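Local coordinates for tailspike protein (Acinetobacter phage vB_ApiP_P1, PDB 6E1R) that probably serves the phage as a trimeric tailspike that recognises its Acinetobacter host and degrades the capsular polysaccharide, at residues A[188-193]-A[208-213]; A[238-243]-A[268-273]. One frame throughout, in Å; residues are numbered along the deposited sequence.

Interaction 1 (A[188-193]-A[208-213]); sequences GYLSQS and IDANLI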
loop_
_atom_site.group_PDB
_atom_site.type_symbol
_atom_site.label_atom_id
_atom_site.label_comp_id
_atom_site.label_asym_id
_atom_site.label_seq_id
_atom_site.Cartn_x
_atom_site.Cartn_y
_atom_site.Cartn_z
ATOM N N GLY A 188 10.281 27.589 9.933
ATOM C CA GLY A 188 9.813 26.910 11.124
ATOM C C GLY A 188 9.039 25.648 10.793
ATOM O O GLY A 188 8.363 25.550 9.768
ATOM N N TYR A 189 9.135 24.669 11.688
ATOM C CA TYR A 189 8.563 23.347 11.461
ATOM C C TYR A 189 7.098 23.321 11.880
ATOM O O TYR A 189 6.773 23.594 13.042
ATOM C CB TYR A 189 9.350 22.286 12.230
ATOM C CG TYR A 189 10.256 21.431 11.375
ATOM C CD1 TYR A 189 10.099 21.370 9.995
ATOM C CD2 TYR A 189 11.266 20.673 11.952
ATOM C CE1 TYR A 189 10.927 20.578 9.217
ATOM C CE2 TYR A 189 12.096 19.882 11.185
ATOM C CZ TYR A 189 11.923 19.838 9.820
ATOM O OH TYR A 189 12.753 19.048 9.060
ATOM N N LEU A 190 6.216 22.991 10.937
ATOM C CA LEU A 190 4.837 22.622 11.257
ATOM C C LEU A 190 4.856 21.115 11.476
ATOM O O LEU A 190 4.588 20.329 10.568
ATOM C CB LEU A 190 3.884 23.033 10.139
ATOM C CG LEU A 190 2.428 23.355 10.500
ATOM C CD1 LEU A 190 1.693 23.930 9.297
ATOM C CD2 LEU A 190 1.690 22.141 11.037
ATOM N N SER A 191 5.185 20.709 12.699
ATOM C CA SER A 191 5.561 19.335 12.996
ATOM C C SER A 191 4.472 18.610 13.776
ATOM O O SER A 191 3.813 19.198 14.640
ATOM C CB SER A 191 6.872 19.296 13.784
ATOM O OG SER A 191 7.155 17.987 14.244
ATOM N N GLN A 192 4.303 17.325 13.463
ATOM C CA GLN A 192 3.416 16.412 14.184
ATOM C C GLN A 192 1.990 16.959 14.261
ATOM O O GLN A 192 1.402 17.113 15.333
ATOM C CB GLN A 192 3.973 16.100 15.575
ATOM C CG GLN A 192 5.278 15.316 15.538
ATOM C CD GLN A 192 5.764 14.910 16.914
ATOM O OE1 GLN A 192 5.229 15.351 17.930
ATOM N NE2 GLN A 192 6.784 14.060 16.954
ATOM N N SER A 193 1.438 17.246 13.088
ATOM C CA SER A 193 0.097 17.795 12.958
ATOM C C SER A 193 -0.800 16.815 12.211
ATOM O O SER A 193 -0.337 15.864 11.575
ATOM C CB SER A 193 0.121 19.144 12.231
ATOM O OG SER A 193 -1.170 19.729 12.205
ATOM N N ILE A 208 -1.034 25.612 1.744
ATOM C CA ILE A 208 -0.122 25.550 2.880
ATOM C C ILE A 208 1.251 25.995 2.396
ATOM O O ILE A 208 1.822 25.372 1.493
ATOM C CB ILE A 208 -0.040 24.143 3.494
ATOM C CG1 ILE A 208 -1.393 23.725 4.072
ATOM C CG2 ILE A 208 1.036 24.095 4.568
ATOM C CD1 ILE A 208 -1.391 22.342 4.683
ATOM N N ASP A 209 1.781 27.067 2.984
ATOM C CA ASP A 209 3.110 27.545 2.624
ATOM C C ASP A 209 4.050 27.463 3.820
ATOM O O ASP A 209 4.791 28.411 4.104
ATOM C CB ASP A 209 3.045 28.975 2.085
ATOM C CG ASP A 209 4.285 29.357 1.295
ATOM O OD1 ASP A 209 5.211 28.521 1.194
ATOM O OD2 ASP A 209 4.338 30.490 0.775
ATOM N N ALA A 210 4.020 26.342 4.532
ATOM C CA ALA A 210 4.836 26.127 5.717
ATOM C C ALA A 210 5.693 24.880 5.537
ATOM O O ALA A 210 5.457 24.057 4.649
ATOM C CB ALA A 210 3.962 26.002 6.972
ATOM N N ASN A 211 6.695 24.742 6.402
ATOM C CA ASN A 211 7.622 23.612 6.345
ATOM C C ASN A 211 6.982 22.440 7.081
ATOM O O ASN A 211 7.081 22.326 8.305
ATOM C CB ASN A 211 8.967 23.994 6.952
ATOM C CG ASN A 211 10.071 23.017 6.590
ATOM O OD1 ASN A 211 9.876 22.118 5.774
ATOM N ND2 ASN A 211 11.241 23.194 7.196
ATOM N N LEU A 212 6.330 21.559 6.326
ATOM C CA LEU A 212 5.589 20.446 6.903
ATOM C C LEU A 212 6.515 19.288 7.247
ATOM O O LEU A 212 7.441 18.971 6.495
ATOM C CB LEU A 212 4.518 19.968 5.923
ATOM C CG LEU A 212 3.430 20.978 5.562
ATOM C CD1 LEU A 212 2.563 20.442 4.436
ATOM C CD2 LEU A 212 2.586 21.311 6.781
ATOM N N ILE A 213 6.252 18.642 8.380
ATOM C CA ILE A 213 6.959 17.417 8.739
ATOM C C ILE A 213 6.085 16.620 9.698
ATOM O O ILE A 213 5.459 17.179 10.602
ATOM C CB ILE A 213 8.357 17.711 9.335
ATOM C CG1 ILE A 213 9.115 16.403 9.587
ATOM C CG2 ILE A 213 8.248 18.516 10.613
ATOM C CD1 ILE A 213 10.554 16.598 10.013
#
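I213 lies across the ring of Y189, and its side chain has the largest share of the contact between 188-193 and 208-213. Its CB stands 3.9 Å from Y189 CE1. From there CG2 reaches over one face of the tyrosine ring, 3.5 Å from the Y189 ring centroid, a CH-pi contact displaced somewhat toward the rim. The same methyl meets S191 CB at 3.5 Å. With CG1 anti to the backbone N (chi1 -175°), the longer branch carries CD1 to the phenol end, 3.4 Å from Y189 OH. That hydroxyl is hydrogen-bonded to E247 O, which ties the far end of the ring to the chain beyond. N211 ND2 approaches the tyrosine obliquely, the ring and amide planes being 43° apart.

The opposite face of the sheet, away from S191 and I213, holds L190 and L212 side by side, where L190 CD1 packs 3.7 Å from L212 CD2, with F182 and F217 nearby. Parallel backbone bonds run from L190 N to N211 O (2.8 Å), from I213 N to L190 O and from Q192 N to I213 O. Parallel strands in register, with L190 stacked beside L212, are characteristic of adjoining coils in a parallel beta-helix, a fold common among phage tailspikes.

Interaction 2 (A[238-243]-A[268-273]); sequences RSLGVV and EWDSYG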
loop_
_atom_site.group_PDB
_atom_site.type_symbol
_atom_site.label_atom_id
_atom_site.label_comp_id
_atom_site.label_asym_id
_atom_site.label_seq_id
_atom_site.Cartn_x
_atom_site.Cartn_y
_atom_site.Cartn_z
ATOM N N ARG A 238 3.481 24.227 -0.480
ATOM C CA ARG A 238 4.865 24.644 -0.710
ATOM C C ARG A 238 5.594 24.528 0.623
ATOM O O ARG A 238 5.416 25.375 1.505
ATOM C CB ARG A 238 4.982 26.072 -1.224
ATOM C CG ARG A 238 6.423 26.406 -1.601
ATOM C CD ARG A 238 6.695 27.901 -1.641
ATOM N NE ARG A 238 6.249 28.600 -2.837
ATOM C CZ ARG A 238 6.298 29.923 -2.961
ATOM N NH1 ARG A 238 6.764 30.659 -1.961
ATOM N NH2 ARG A 238 5.888 30.508 -4.076
ATOM N N SER A 239 6.406 23.492 0.772
ATOM C CA SER A 239 7.171 23.278 1.994
ATOM C C SER A 239 8.635 23.541 1.661
ATOM O O SER A 239 9.296 22.714 1.030
ATOM C CB SER A 239 6.954 21.869 2.540
ATOM O OG SER A 239 5.577 21.619 2.758
ATOM N N LEU A 240 9.142 24.688 2.097
ATOM C CA LEU A 240 10.530 25.063 1.879
ATOM C C LEU A 240 11.278 24.988 3.201
ATOM O O LEU A 240 10.868 25.610 4.187
ATOM C CB LEU A 240 10.637 26.466 1.281
ATOM C CG LEU A 240 9.867 26.692 -0.022
ATOM C CD1 LEU A 240 10.225 28.038 -0.635
ATOM C CD2 LEU A 240 10.114 25.560 -1.012
ATOM N N GLY A 241 12.371 24.232 3.218
ATOM C CA GLY A 241 13.143 24.071 4.432
ATOM C C GLY A 241 14.609 24.415 4.271
ATOM O O GLY A 241 14.989 25.160 3.362
ATOM N N VAL A 242 15.439 23.869 5.158
ATOM C CA VAL A 242 16.885 24.056 5.131
ATOM C C VAL A 242 17.530 22.677 5.082
ATOM O O VAL A 242 17.150 21.783 5.846
ATOM C CB VAL A 242 17.375 24.850 6.357
ATOM C CG1 VAL A 242 18.887 24.995 6.338
ATOM C CG2 VAL A 242 16.700 26.214 6.415
ATOM N N VAL A 243 18.505 22.508 4.185
ATOM C CA VAL A 243 19.149 21.210 4.034
ATOM C C VAL A 243 19.883 20.851 5.315
ATOM O O VAL A 243 20.622 21.667 5.880
ATOM C CB VAL A 243 20.102 21.221 2.828
ATOM C CG1 VAL A 243 20.916 19.934 2.780
ATOM C CG2 VAL A 243 19.325 21.409 1.536
ATOM N N GLU A 268 4.927 21.189 -3.807
ATOM C CA GLU A 268 6.340 21.509 -3.950
ATOM C C GLU A 268 7.028 21.423 -2.597
ATOM O O GLU A 268 6.504 21.916 -1.593
ATOM C CB GLU A 268 6.537 22.909 -4.544
ATOM C CG GLU A 268 7.991 23.332 -4.671
ATOM C CD GLU A 268 8.148 24.712 -5.279
ATOM O OE1 GLU A 268 7.163 25.479 -5.279
ATOM O OE2 GLU A 268 9.258 25.031 -5.756
ATOM N N TRP A 269 8.201 20.795 -2.578
ATOM C CA TRP A 269 9.056 20.800 -1.401
ATOM C C TRP A 269 10.500 20.611 -1.844
ATOM O O TRP A 269 10.767 20.031 -2.900
ATOM C CB TRP A 269 8.653 19.722 -0.384
ATOM C CG TRP A 269 9.057 18.323 -0.744
ATOM C CD1 TRP A 269 10.220 17.694 -0.405
ATOM C CD2 TRP A 269 8.282 17.364 -1.474
ATOM N NE1 TRP A 269 10.226 16.411 -0.896
ATOM C CE2 TRP A 269 9.047 16.183 -1.555
ATOM C CE3 TRP A 269 7.020 17.392 -2.076
ATOM C CZ2 TRP A 269 8.592 15.041 -2.212
ATOM C CZ3 TRP A 269 6.569 16.256 -2.729
ATOM C CH2 TRP A 269 7.355 15.097 -2.792
ATOM N N ASP A 270 11.424 21.115 -1.036
ATOM C CA ASP A 270 12.839 21.115 -1.388
ATOM C C ASP A 270 13.645 20.490 -0.251
ATOM O O ASP A 270 13.125 19.740 0.585
ATOM C CB ASP A 270 13.304 22.541 -1.716
ATOM C CG ASP A 270 13.105 23.507 -0.556
ATOM O OD1 ASP A 270 12.633 23.076 0.517
ATOM O OD2 ASP A 270 13.424 24.704 -0.718
ATOM N N SER A 271 14.943 20.803 -0.220
ATOM C CA SER A 271 15.869 20.372 0.826
ATOM C C SER A 271 15.983 18.853 0.920
ATOM O O SER A 271 16.360 18.325 1.971
ATOM C CB SER A 271 15.478 20.956 2.188
ATOM O OG SER A 271 15.420 22.371 2.131
ATOM N N TYR A 272 15.667 18.147 -0.168
ATOM C CA TYR A 272 15.724 16.684 -0.210
ATOM C C TYR A 272 14.823 16.067 0.858
ATOM O O TYR A 272 15.198 15.111 1.539
ATOM C CB TYR A 272 17.164 16.182 -0.082
ATOM C CG TYR A 272 18.088 16.759 -1.130
ATOM C CD1 TYR A 272 18.802 17.926 -0.888
ATOM C CD2 TYR A 272 18.235 16.146 -2.368
ATOM C CE1 TYR A 272 19.642 18.462 -1.845
ATOM C CE2 TYR A 272 19.076 16.675 -3.333
ATOM C CZ TYR A 272 19.776 17.833 -3.065
ATOM O OH TYR A 272 20.613 18.365 -4.019
ATOM N N GLY A 273 13.623 16.627 1.003
ATOM C CA GLY A 273 12.677 16.087 1.960
ATOM C C GLY A 273 12.253 14.677 1.598
ATOM O O GLY A 273 12.147 14.316 0.426
#
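The side chains of R238 and E268 run next to each other in the same direction from paired strand positions, yet their charged ends do not close into a salt bridge. The guanidinium and carboxylate planes stand 84° apart, and R238 NE stays 4.1 Å from E268 OE1. E268 instead makes its salt bridge with K235, so the arginine adds at most a favourable longer-range attraction.

On the opposite side of the sheet S239 and W269 meet through their CB atoms, 4.0 Å apart. Beyond that point the indole leads away from S239: a chi1 of 76° sets its CG between the backbone N and carbonyl carbon, and the ring stacks on W276. W269 NE1 donates to G273 O at 3.1 Å, a bond within the second segment that spans the turn after the strand. The backbone pairing consists of a 2.8 Å bond from S239 N to E268 O and a weak one from D270 N to S239 O.

L240 and D270 cross at about a right angle, with L240 CD2 resting 3.4 Å from D270 OD2. The other carboxylate oxygen, D270 OD1, turns its syn lone pair to G241 N and accepts a nearly straight hydrogen bond of 2.9 Å. An aspartate side chain thus takes over where regular strand pairing stops. Farther along, V243 CG2 packs against S271 CA at 3.7 Å and comes to the edge of the Y272 ring, near its plane. The chain changes direction at S271 and Y272, both with positive phi, and G273 N bonds back to D270 O. Parallel pairing thus gives way to a corner in 268-273, while 238-243 continues alongside as a loop; such corners between faces are a feature of the parallel beta-helix.

How the interactions relate
Interactions 1 and 2 follow each other along the chain and lie about 11 Å apart, centre to centre, in the beta-helical shaft. They are joined through strands 208-213 and 235-239: I208 O lies 2.8 Å from R238 N, a probable backbone hydrogen bond, and S239 OG is hydrogen-bonded to A210 O. Strand 208-213 thus pairs with 189-196 through its later residues and with 235-239 at its start, while 235-239 goes on to pair with 267-270. The two contacts are therefore steps of one stacking along the shaft. Interaction 1 is wholly buried, with Q192 near a second subunit, whereas interaction 2 is partly exposed and meets no other chain.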